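Local coordinates for protein CRISPR-associated endonuclease Cas9 (Campylobacter jejuni subsp. jejuni serotype O:2, PDB 5X2H) that cleaves the DNA of invading mobile genetic elements under the direction of a bound guide RNA, as part of CRISPR immunity, at residues A[11-16]-A[467-472]; A[33-38]-A[556-561]; A[624-629]-A[773-778]; A[742-747]-A[814-819]. One frame throughout, in Å; residues are numbered along the deposited sequence.

Overall arrangement
The four contacts run from the RuvC nuclease core out to the PAM-interacting domain. Contacts 1 and 2, with centres about 10 Å apart, both build on the same mixed sheet; they bring together Asp14 and His558, predicted magnesium ligands whose side chains are about 4 Å apart. Contact 3 lies about 10 Å from contact 2, centre to centre, and joins on through Ser627, whose O takes a probable hydrogen bond from Ile37 N at 2.9 Å. Contact 4 has its centre about 9 Å from that of contact 3, and its residues 814-819 touch helix 456-476 of contact 1, although those two centres are about 19 Å apart. Contacts 1 and 4 also meet neighbouring nucleotides of chain B.

Contact 1: residues A[11-16]-A[467-472]; sequences LAFDIG and KVLNAL. With nucleotides of chain B.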
# COMPACT_ATOMS: atom_id res chain seq x y z
N LEU A 11 -29.67 14.73 -7.49
CA LEU A 11 -28.30 15.00 -7.08
C LEU A 11 -27.36 14.33 -8.08
O LEU A 11 -27.46 13.13 -8.31
CB LEU A 11 -28.03 14.47 -5.67
CG LEU A 11 -28.75 15.14 -4.49
CD1 LEU A 11 -28.42 14.42 -3.19
CD2 LEU A 11 -28.36 16.61 -4.40
N ALA A 12 -26.47 15.11 -8.67
CA ALA A 12 -25.52 14.60 -9.65
C ALA A 12 -24.10 14.77 -9.13
O ALA A 12 -23.78 15.77 -8.49
CB ALA A 12 -25.68 15.32 -10.99
N PHE A 13 -23.25 13.79 -9.42
CA PHE A 13 -21.89 13.76 -8.91
C PHE A 13 -20.91 13.44 -10.02
O PHE A 13 -21.12 12.50 -10.80
CB PHE A 13 -21.75 12.72 -7.79
CG PHE A 13 -22.56 13.03 -6.56
CD1 PHE A 13 -23.87 12.60 -6.46
CD2 PHE A 13 -22.01 13.75 -5.51
CE1 PHE A 13 -24.62 12.88 -5.34
CE2 PHE A 13 -22.75 14.03 -4.38
CZ PHE A 13 -24.06 13.60 -4.30
N ASP A 14 -19.84 14.23 -10.10
CA ASP A 14 -18.70 13.98 -10.98
C ASP A 14 -17.54 13.55 -10.09
O ASP A 14 -16.81 14.38 -9.55
CB ASP A 14 -18.36 15.23 -11.81
CG ASP A 14 -17.20 14.99 -12.76
OD1 ASP A 14 -17.40 14.30 -13.78
OD2 ASP A 14 -16.09 15.51 -12.51
N ILE A 15 -17.40 12.24 -9.92
CA ILE A 15 -16.44 11.67 -8.98
C ILE A 15 -15.11 11.47 -9.70
O ILE A 15 -14.96 10.55 -10.50
CB ILE A 15 -16.96 10.35 -8.39
CG1 ILE A 15 -18.30 10.58 -7.70
CG2 ILE A 15 -15.93 9.76 -7.43
CD1 ILE A 15 -18.94 9.31 -7.17
N GLY A 16 -14.14 12.33 -9.40
CA GLY A 16 -12.82 12.25 -9.99
C GLY A 16 -11.80 11.61 -9.06
O GLY A 16 -12.08 11.25 -7.92
N LYS A 467 -19.29 11.73 2.30
CA LYS A 467 -19.33 12.94 3.11
C LYS A 467 -20.11 14.05 2.42
O LYS A 467 -20.94 14.72 3.05
CB LYS A 467 -17.91 13.41 3.43
CG LYS A 467 -17.83 14.72 4.18
CD LYS A 467 -16.39 15.11 4.49
CE LYS A 467 -15.73 14.08 5.39
NZ LYS A 467 -14.41 14.55 5.88
N VAL A 468 -19.88 14.25 1.12
CA VAL A 468 -20.59 15.29 0.39
C VAL A 468 -22.06 14.95 0.26
O VAL A 468 -22.93 15.81 0.43
CB VAL A 468 -19.93 15.51 -0.99
CG1 VAL A 468 -20.77 16.46 -1.83
CG2 VAL A 468 -18.52 16.06 -0.82
N LEU A 469 -22.38 13.68 -0.04
CA LEU A 469 -23.77 13.28 -0.19
C LEU A 469 -24.53 13.44 1.13
O LEU A 469 -25.63 14.00 1.15
CB LEU A 469 -23.85 11.83 -0.68
CG LEU A 469 -25.23 11.16 -0.60
CD1 LEU A 469 -26.24 11.87 -1.50
CD2 LEU A 469 -25.14 9.69 -0.95
N ASN A 470 -23.95 12.96 2.23
CA ASN A 470 -24.64 13.06 3.51
C ASN A 470 -24.79 14.50 3.97
O ASN A 470 -25.78 14.84 4.63
CB ASN A 470 -23.90 12.23 4.57
CG ASN A 470 -24.11 10.74 4.39
OD1 ASN A 470 -25.02 10.31 3.68
ND2 ASN A 470 -23.27 9.93 5.03
N ALA A 471 -23.83 15.37 3.63
CA ALA A 471 -23.98 16.79 3.93
C ALA A 471 -25.15 17.39 3.16
O ALA A 471 -25.90 18.21 3.70
CB ALA A 471 -22.69 17.54 3.62
N LEU A 472 -25.31 17.00 1.89
CA LEU A 472 -26.46 17.47 1.12
C LEU A 472 -27.76 16.94 1.68
O LEU A 472 -28.76 17.67 1.74
CB LEU A 472 -26.30 17.06 -0.35
CG LEU A 472 -25.21 17.79 -1.13
CD1 LEU A 472 -24.94 17.09 -2.46
CD2 LEU A 472 -25.60 19.24 -1.36
P A B 78 -13.38 17.61 7.54
OP1 A B 78 -13.18 17.67 6.07
OP2 A B 78 -14.57 16.91 8.10
O5' A B 78 -12.08 16.94 8.17
C5' A B 78 -10.80 17.52 7.97
C4' A B 78 -9.82 17.06 9.03
O4' A B 78 -10.42 17.27 10.34
C3' A B 78 -9.44 15.58 8.97
O3' A B 78 -8.11 15.44 9.48
C2' A B 78 -10.41 14.96 9.96
O2' A B 78 -10.01 13.71 10.48
C1' A B 78 -10.44 16.04 11.04
N9 A B 78 -11.62 15.99 11.90
C8 A B 78 -12.90 15.63 11.56
N7 A B 78 -13.74 15.66 12.56
C5 A B 78 -12.95 16.04 13.64
C6 A B 78 -13.25 16.25 15.00
N6 A B 78 -14.46 16.10 15.52
N1 A B 78 -12.23 16.64 15.81
C2 A B 78 -11.01 16.79 15.29
N3 A B 78 -10.61 16.62 14.03
C4 A B 78 -11.64 16.24 13.25
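Lys467 NZ faces two oxygens of one phosphate, 3.2 Å from OP2 and 3.4 Å from OP1 of A78 of chain B. Both hydrogen bonds are weak, and so is a third from the same nitrogen to a uracil O4 of the bound RNA. The lysine chain bends at chi3 (-62°) on its way to the phosphate. Val468, Leu469 and Leu472 of the same helix meet the strand, where no hydrogen bond crosses and carbon meets carbon. Leu469 CD1 touches both Leu11 CD1, at 3.8 Å, and Phe13 CZ, at 3.9 Å; Leu469 crosses both side chains at about a right angle. Leu472 CD1 fills a similar place, 4.0 Å from Leu11 CD2, the two leucines sliding past each other in opposite directions. Val468 CG1 comes at the edge of the Phe13 ring, 4.0 Å from CE2 and near the ring plane. Strand 10-15 is the middle strand of the five-stranded mixed sheet of the RNase H-like RuvC fold, and helix 456-476 covers one of its faces, the short segments running nearly antiparallel (161°) with their axes 10.8 Å apart. Alternation along the strand sends Asp14, the predicted catalytic and magnesium-binding aspartate, to the other face, where it touches His558 and Asp561 of helix 557-566. Tyr465 meets the Phe13 ring edge-to-face, and Trp22 packs on both Val468 and Leu472.

Contact 2: residues A[33-38]-A[556-561]; sequences CGVRIF and LHHAID
Val35 divides its two methyl groups between neighbouring residues of the helix. With CG1 anti to the backbone N (chi1 -173°), that branch lies 3.8 Å from His558 CB and also reaches the edge of the imidazole, near its plane. The other branch, CG2, presses on Ala559 CB at 3.6 Å and passes close to the Leu556 backbone. Ala559 is small enough to let the backbones approach, its CA only 5.8 Å from that of Val35, and its methyl also rests 3.8 Å from Gly34 O. Ile37 starts off beside the helix, but a turn at chi2 (-71°) swings CD1 to within 4.1 Å of His558 CD2, oblique to the ring. His557 CE1 lies over one face of that ring, offset toward the rim. Strand 29-37 is an outermost strand of the RuvC sheet, and helix 557-566 packs across it at 126°; Cys33 and Ala559 both touch Ile624, while Ser627 makes backbone hydrogen bonds to Val35 and Ile37. His558 is a predicted magnesium ligand, and its ND1 stands 3.9 Å from Asp14 OD2. Because the valine and isoleucine touch only carbons of the His558 side chain, the contact can fix where the imidazole sits without engaging either ring nitrogen, consistent with a nitrogen being used for the metal.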
# COMPACT_ATOMS: atom_id res chain seq x y z
N CYS A 33 -24.57 24.34 -6.09
CA CYS A 33 -23.40 23.85 -6.82
C CYS A 33 -22.19 23.86 -5.89
O CYS A 33 -22.16 24.59 -4.89
CB CYS A 33 -23.11 24.71 -8.05
SG CYS A 33 -23.77 24.06 -9.59
N GLY A 34 -21.20 23.05 -6.22
CA GLY A 34 -19.99 23.01 -5.42
C GLY A 34 -18.98 22.02 -5.98
O GLY A 34 -19.31 21.15 -6.79
N VAL A 35 -17.74 22.19 -5.53
CA VAL A 35 -16.64 21.29 -5.87
C VAL A 35 -15.86 20.99 -4.59
O VAL A 35 -15.52 21.91 -3.83
CB VAL A 35 -15.69 21.90 -6.92
CG1 VAL A 35 -14.67 20.86 -7.37
CG2 VAL A 35 -16.46 22.43 -8.11
N ARG A 36 -15.59 19.71 -4.35
CA ARG A 36 -14.83 19.26 -3.19
C ARG A 36 -13.50 18.70 -3.69
O ARG A 36 -13.46 17.59 -4.24
CB ARG A 36 -15.61 18.23 -2.40
CG ARG A 36 -14.84 17.56 -1.28
CD ARG A 36 -14.66 18.47 -0.07
NE ARG A 36 -14.30 17.70 1.12
CZ ARG A 36 -14.02 18.24 2.31
NH1 ARG A 36 -14.04 19.55 2.47
NH2 ARG A 36 -13.70 17.45 3.33
N ILE A 37 -12.42 19.45 -3.48
CA ILE A 37 -11.08 19.02 -3.87
C ILE A 37 -10.44 18.37 -2.65
O ILE A 37 -10.11 19.05 -1.68
CB ILE A 37 -10.23 20.19 -4.38
CG1 ILE A 37 -10.90 20.87 -5.58
CG2 ILE A 37 -8.84 19.71 -4.73
CD1 ILE A 37 -10.86 20.05 -6.84
N PHE A 38 -10.25 17.05 -2.70
CA PHE A 38 -9.64 16.33 -1.59
C PHE A 38 -8.22 15.87 -1.86
O PHE A 38 -7.57 15.38 -0.93
CB PHE A 38 -10.50 15.12 -1.20
CG PHE A 38 -10.79 14.17 -2.33
CD1 PHE A 38 -11.91 14.34 -3.12
CD2 PHE A 38 -9.95 13.09 -2.58
CE1 PHE A 38 -12.18 13.46 -4.16
CE2 PHE A 38 -10.22 12.21 -3.61
CZ PHE A 38 -11.33 12.40 -4.40
N LEU A 556 -13.46 24.91 -11.09
CA LEU A 556 -14.90 25.05 -11.23
C LEU A 556 -15.49 24.13 -12.30
O LEU A 556 -16.70 23.88 -12.28
CB LEU A 556 -15.26 26.50 -11.55
CG LEU A 556 -14.93 27.53 -10.47
CD1 LEU A 556 -15.25 28.94 -10.96
CD2 LEU A 556 -15.68 27.23 -9.18
N HIS A 557 -14.67 23.61 -13.22
CA HIS A 557 -15.22 22.80 -14.30
C HIS A 557 -15.73 21.45 -13.82
O HIS A 557 -16.46 20.79 -14.57
CB HIS A 557 -14.18 22.60 -15.40
CG HIS A 557 -13.21 21.49 -15.14
ND1 HIS A 557 -12.08 21.65 -14.36
CD2 HIS A 557 -13.20 20.20 -15.55
CE1 HIS A 557 -11.42 20.50 -14.30
NE2 HIS A 557 -12.08 19.61 -15.02
N HIS A 558 -15.36 21.01 -12.62
CA HIS A 558 -15.94 19.78 -12.08
C HIS A 558 -17.41 19.97 -11.74
O HIS A 558 -18.17 19.00 -11.74
CB HIS A 558 -15.16 19.32 -10.86
CG HIS A 558 -13.71 19.04 -11.12
ND1 HIS A 558 -13.29 18.13 -12.06
CD2 HIS A 558 -12.59 19.56 -10.57
CE1 HIS A 558 -11.97 18.10 -12.08
NE2 HIS A 558 -11.52 18.96 -11.18
N ALA A 559 -17.82 21.21 -11.44
CA ALA A 559 -19.21 21.47 -11.12
C ALA A 559 -20.07 21.57 -12.37
O ALA A 559 -21.21 21.09 -12.38
CB ALA A 559 -19.34 22.74 -10.29
N ILE A 560 -19.55 22.20 -13.43
CA ILE A 560 -20.32 22.27 -14.67
C ILE A 560 -20.53 20.88 -15.25
O ILE A 560 -21.54 20.62 -15.91
CB ILE A 560 -19.63 23.21 -15.69
CG1 ILE A 560 -18.37 22.58 -16.28
CG2 ILE A 560 -19.30 24.55 -15.04
CD1 ILE A 560 -17.65 23.47 -17.27
N ASP A 561 -19.60 19.96 -14.99
CA ASP A 561 -19.82 18.57 -15.38
C ASP A 561 -20.96 17.95 -14.57
O ASP A 561 -21.81 17.25 -15.13
CB ASP A 561 -18.54 17.76 -15.21
CG ASP A 561 -17.41 18.26 -16.10
OD1 ASP A 561 -17.70 18.92 -17.12
OD2 ASP A 561 -16.24 17.98 -15.78

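Contact 3: residues A[624-629]-A[773-778]; sequences IFVSKP and SKHDNK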
# COMPACT_ATOMS: atom_id res chain seq x y z
N ILE A 624 -19.88 29.37 -6.29
CA ILE A 624 -19.22 28.26 -5.63
C ILE A 624 -17.98 28.75 -4.90
O ILE A 624 -17.20 29.55 -5.43
CB ILE A 624 -18.85 27.18 -6.65
CG1 ILE A 624 -20.09 26.64 -7.35
CG2 ILE A 624 -18.06 26.05 -6.00
CD1 ILE A 624 -19.77 25.76 -8.52
N PHE A 625 -17.79 28.28 -3.68
CA PHE A 625 -16.51 28.38 -2.99
C PHE A 625 -15.95 26.97 -2.87
O PHE A 625 -16.50 26.13 -2.16
CB PHE A 625 -16.65 29.04 -1.62
CG PHE A 625 -15.33 29.41 -1.00
CD1 PHE A 625 -14.71 30.61 -1.35
CD2 PHE A 625 -14.71 28.57 -0.10
CE1 PHE A 625 -13.50 30.96 -0.79
CE2 PHE A 625 -13.49 28.92 0.46
CZ PHE A 625 -12.89 30.11 0.12
N VAL A 626 -14.85 26.71 -3.59
CA VAL A 626 -14.28 25.37 -3.66
C VAL A 626 -13.84 24.93 -2.27
O VAL A 626 -13.11 25.65 -1.57
CB VAL A 626 -13.12 25.34 -4.66
CG1 VAL A 626 -12.53 23.95 -4.74
CG2 VAL A 626 -13.60 25.81 -6.03
N SER A 627 -14.29 23.75 -1.86
CA SER A 627 -14.02 23.22 -0.53
C SER A 627 -12.81 22.30 -0.55
O SER A 627 -12.74 21.39 -1.38
CB SER A 627 -15.24 22.47 0.01
OG SER A 627 -14.95 21.86 1.26
N LYS A 628 -11.88 22.55 0.36
CA LYS A 628 -10.72 21.69 0.58
C LYS A 628 -10.59 21.41 2.07
O LYS A 628 -10.73 22.33 2.89
CB LYS A 628 -9.43 22.35 0.07
CG LYS A 628 -9.45 22.75 -1.39
CD LYS A 628 -8.09 23.26 -1.84
CE LYS A 628 -8.11 23.71 -3.29
NZ LYS A 628 -6.74 23.98 -3.81
N PRO A 629 -10.34 20.17 2.46
CA PRO A 629 -10.19 19.85 3.88
C PRO A 629 -8.79 20.16 4.38
O PRO A 629 -7.80 20.00 3.67
CB PRO A 629 -10.47 18.34 3.93
CG PRO A 629 -9.96 17.85 2.61
CD PRO A 629 -10.24 18.96 1.61
N SER A 773 -3.09 30.23 -1.77
CA SER A 773 -3.66 30.01 -3.09
C SER A 773 -5.13 30.38 -3.09
O SER A 773 -5.79 30.44 -2.05
CB SER A 773 -3.48 28.55 -3.54
OG SER A 773 -4.07 27.67 -2.60
N LYS A 774 -5.65 30.65 -4.29
CA LYS A 774 -7.05 31.00 -4.46
C LYS A 774 -7.89 29.73 -4.53
O LYS A 774 -7.46 28.73 -5.10
CB LYS A 774 -7.23 31.84 -5.73
CG LYS A 774 -8.63 32.41 -5.92
CD LYS A 774 -8.60 33.55 -6.93
CE LYS A 774 -9.99 34.11 -7.20
NZ LYS A 774 -10.76 33.25 -8.14
N HIS A 775 -9.09 29.79 -3.95
CA HIS A 775 -9.89 28.58 -3.75
C HIS A 775 -10.14 27.85 -5.07
O HIS A 775 -9.94 26.63 -5.16
CB HIS A 775 -11.21 28.93 -3.06
CG HIS A 775 -12.19 29.64 -3.94
ND1 HIS A 775 -12.13 30.99 -4.19
CD2 HIS A 775 -13.25 29.17 -4.65
CE1 HIS A 775 -13.12 31.33 -5.00
NE2 HIS A 775 -13.81 30.25 -5.30
N ASP A 776 -10.55 28.57 -6.10
CA ASP A 776 -10.88 27.96 -7.38
C ASP A 776 -9.71 27.91 -8.34
O ASP A 776 -9.83 27.29 -9.40
CB ASP A 776 -12.05 28.71 -8.04
CG ASP A 776 -11.79 30.20 -8.19
OD1 ASP A 776 -10.69 30.66 -7.80
OD2 ASP A 776 -12.68 30.91 -8.69
N ASN A 777 -8.58 28.54 -7.99
CA ASN A 777 -7.41 28.63 -8.87
C ASN A 777 -7.79 29.20 -10.24
O ASN A 777 -7.24 28.82 -11.27
CB ASN A 777 -6.73 27.26 -9.02
CG ASN A 777 -5.31 27.38 -9.52
OD1 ASN A 777 -4.42 27.83 -8.80
ND2 ASN A 777 -5.09 26.96 -10.76
N LYS A 778 -8.73 30.14 -10.24
CA LYS A 778 -9.23 30.75 -11.46
C LYS A 778 -8.58 32.12 -11.63
O LYS A 778 -8.72 32.99 -10.76
CB LYS A 778 -10.75 30.87 -11.44
CG LYS A 778 -11.37 31.24 -12.77
CD LYS A 778 -12.88 31.35 -12.64
CE LYS A 778 -13.54 31.65 -13.98
NZ LYS A 778 -15.01 31.87 -13.83
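Val626 and His775 bring two irregular loops within 5.4 Å, CA to CA, with no strand pairing between them. The His775 side chain does most of the joining. Its chi1 of 73° sets CG between the backbone N and the carbonyl carbon, and the imidazole then lies over one face of Phe625 as an offset stack, centroids 4.4 Å apart and planes 18° from parallel. His775 CB adds a CH-pi contact over the same phenyl ring, 4.0 Å from its centroid. Val626 meets the imidazole at its edge: N lies near the ring plane, and CG2 packs 3.6 Å from His775 CD2 and 3.7 Å from Asp776 CA. From the imidazole, NE2 gives a weak, bent hydrogen bond to Ile624 O at 3.5 Å. Asp776 CG lies over the imidazole face opposite Phe625. Its OD1 takes Lys774 NZ on the syn lone pair at 2.6 Å, a salt bridge, and Lys778 N from well above the carboxylate plane at 3.2 Å, which closes an Asx turn. The contact joins the RuvC part of the chain to the PAM-interacting domain, with Tyr759 of strand 756-764 packing on both stacked rings. A carboxylate over the imidazole might favour a protonated His775, but Lys774 probably offsets much of that charge, so any such shift is likely to be modest and ring packing carries the contact.

Contact 4: residues A[742-747]-A[814-819]; sequences DSLILI and YIVSAL. With nucleotides of chain B.
Tyr814 N donates to Leu744 O at 2.8 Å. On the return side a water takes over, accepting from Leu744 N at 3.1 Å and donating to Tyr814 O at 2.6 Å. On the sheet face shared by Leu744 and Tyr814, Tyr814 CB meets Leu744 CD2 at 3.7 Å, and the phenol lies alongside Leu746, pointing the same way, with CE1 3.7 Å from Leu746 CB. Ile815 turns its side chain from strand 744-748 to the RNA. CG2, anti to the backbone N, touches O5' of C77 of chain B at 3.3 Å, while CG1 packs 3.8 Å from C6 of the A76 base of chain B. Val816 comes back to the strand and sets CG2 against Leu744 CD2 at 3.5 Å, tighter than usual carbon packing; the two side chains cross at about a right angle. Ser817 follows the end of the strand, its CB beside the C77 phosphate of chain B and its OG hydrogen-bonded to Glu821. Ala818 and Leu819 continue past the sheet. In the six-stranded antiparallel sheet of the PAM-interacting domain, strand 810-816 lies between 744-748 and 822-824, with Val822 touching both Leu744 and Tyr814; beyond it, Leu819 packs on Ala471 and Leu472 of helix 456-476, and Ser817 O accepts from Ser627 OG.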
# COMPACT_ATOMS: atom_id res chain seq x y z
N ASP A 742 -3.91 23.43 3.68
CA ASP A 742 -5.26 23.70 3.17
C ASP A 742 -6.22 24.21 4.24
O ASP A 742 -7.44 24.12 4.07
CB ASP A 742 -5.85 22.47 2.47
CG ASP A 742 -5.21 22.22 1.12
OD1 ASP A 742 -4.74 23.20 0.49
OD2 ASP A 742 -5.17 21.05 0.69
N SER A 743 -5.71 24.75 5.34
CA SER A 743 -6.55 25.51 6.25
C SER A 743 -7.03 26.78 5.55
O SER A 743 -6.31 27.38 4.75
CB SER A 743 -5.79 25.88 7.52
OG SER A 743 -5.61 24.76 8.36
N LEU A 744 -8.26 27.18 5.86
CA LEU A 744 -8.83 28.40 5.29
C LEU A 744 -8.55 29.58 6.20
O LEU A 744 -8.88 29.56 7.39
CB LEU A 744 -10.34 28.25 5.09
CG LEU A 744 -11.00 29.49 4.49
CD1 LEU A 744 -10.48 29.72 3.08
CD2 LEU A 744 -12.52 29.38 4.51
N ILE A 745 -7.94 30.63 5.64
CA ILE A 745 -7.59 31.81 6.41
C ILE A 745 -8.04 33.06 5.65
O ILE A 745 -8.21 33.06 4.43
CB ILE A 745 -6.07 31.89 6.71
CG1 ILE A 745 -5.28 32.04 5.41
CG2 ILE A 745 -5.62 30.65 7.48
CD1 ILE A 745 -3.77 32.13 5.61
N LEU A 746 -8.24 34.13 6.42
CA LEU A 746 -8.56 35.45 5.89
C LEU A 746 -7.41 36.38 6.22
O LEU A 746 -7.09 36.59 7.40
CB LEU A 746 -9.86 35.97 6.50
CG LEU A 746 -10.31 37.37 6.07
CD1 LEU A 746 -11.03 37.31 4.73
CD2 LEU A 746 -11.19 38.00 7.13
N ILE A 747 -6.76 36.92 5.19
CA ILE A 747 -5.57 37.74 5.38
C ILE A 747 -5.71 39.05 4.63
O ILE A 747 -6.46 39.17 3.66
CB ILE A 747 -4.28 37.02 4.94
CG1 ILE A 747 -4.33 36.67 3.45
CG2 ILE A 747 -4.03 35.78 5.78
CD1 ILE A 747 -3.04 36.10 2.92
N TYR A 814 -10.55 30.44 9.43
CA TYR A 814 -11.92 30.06 9.12
C TYR A 814 -11.97 28.56 8.87
O TYR A 814 -10.94 27.87 8.85
CB TYR A 814 -12.45 30.82 7.90
CG TYR A 814 -12.89 32.24 8.21
CD1 TYR A 814 -11.96 33.22 8.54
CD2 TYR A 814 -14.23 32.59 8.17
CE1 TYR A 814 -12.37 34.51 8.82
CE2 TYR A 814 -14.64 33.87 8.45
CZ TYR A 814 -13.71 34.83 8.78
OH TYR A 814 -14.12 36.12 9.05
N ILE A 815 -13.19 28.05 8.69
CA ILE A 815 -13.43 26.62 8.50
C ILE A 815 -14.37 26.44 7.31
O ILE A 815 -15.41 27.11 7.23
CB ILE A 815 -14.04 25.98 9.76
CG1 ILE A 815 -13.05 26.07 10.93
CG2 ILE A 815 -14.43 24.54 9.50
CD1 ILE A 815 -11.78 25.29 10.71
N VAL A 816 -14.01 25.55 6.39
CA VAL A 816 -14.84 25.21 5.24
C VAL A 816 -15.57 23.91 5.52
O VAL A 816 -14.97 22.94 6.00
CB VAL A 816 -14.00 25.07 3.96
CG1 VAL A 816 -14.84 25.42 2.73
CG2 VAL A 816 -12.76 25.93 4.03
N SER A 817 -16.87 23.88 5.23
CA SER A 817 -17.61 22.63 5.24
C SER A 817 -17.33 21.87 3.95
O SER A 817 -16.65 22.35 3.04
CB SER A 817 -19.10 22.89 5.43
OG SER A 817 -19.67 23.43 4.25
N ALA A 818 -17.85 20.65 3.85
CA ALA A 818 -17.64 19.86 2.64
C ALA A 818 -18.39 20.42 1.45
O ALA A 818 -18.07 20.07 0.31
CB ALA A 818 -18.03 18.40 2.88
N LEU A 819 -19.39 21.28 1.68
CA LEU A 819 -20.19 21.86 0.62
C LEU A 819 -19.75 23.26 0.23
O LEU A 819 -20.40 23.90 -0.60
CB LEU A 819 -21.67 21.89 1.03
CG LEU A 819 -22.31 20.56 1.44
CD1 LEU A 819 -23.80 20.73 1.68
CD2 LEU A 819 -22.05 19.48 0.40
P C B 77 -18.08 22.25 9.27
OP1 C B 77 -18.37 23.63 8.81
OP2 C B 77 -18.66 21.10 8.52
O5' C B 77 -16.50 22.04 9.28
C5' C B 77 -15.94 20.75 9.13
C4' C B 77 -14.46 20.79 9.43
O4' C B 77 -14.25 21.28 10.76
C3' C B 77 -13.72 19.46 9.39
O3' C B 77 -13.34 19.12 8.07
C2' C B 77 -12.52 19.71 10.31
O2' C B 77 -11.46 20.31 9.58
C1' C B 77 -13.07 20.75 11.30
N1 C B 77 -13.34 20.22 12.65
C2 C B 77 -12.27 20.12 13.54
O2 C B 77 -11.14 20.44 13.16
N3 C B 77 -12.50 19.67 14.80
C4 C B 77 -13.74 19.34 15.17
N4 C B 77 -13.91 18.89 16.41
C5 C B 77 -14.85 19.44 14.28
C6 C B 77 -14.61 19.89 13.04
P A B 76 -18.95 19.70 15.94
OP1 A B 76 -17.94 20.15 16.93
OP2 A B 76 -20.27 19.21 16.40
O5' A B 76 -19.19 20.91 14.92
C5' A B 76 -18.25 21.20 13.91
C4' A B 76 -18.59 22.48 13.19
O4' A B 76 -18.26 23.61 14.02
C3' A B 76 -17.86 22.74 11.88
O3' A B 76 -18.51 22.06 10.81
C2' A B 76 -17.87 24.26 11.76
O2' A B 76 -19.03 24.72 11.08
C1' A B 76 -17.94 24.72 13.22
N9 A B 76 -16.70 25.34 13.73
C8 A B 76 -16.57 26.64 14.17
N7 A B 76 -15.38 26.95 14.59
C5 A B 76 -14.66 25.77 14.43
C6 A B 76 -13.32 25.44 14.69
N6 A B 76 -12.43 26.31 15.20
N1 A B 76 -12.91 24.19 14.42
C2 A B 76 -13.80 23.32 13.91
N3 A B 76 -15.08 23.51 13.62
C4 A B 76 -15.46 24.77 13.90
O HOH W 1 -9.58 25.70 8.22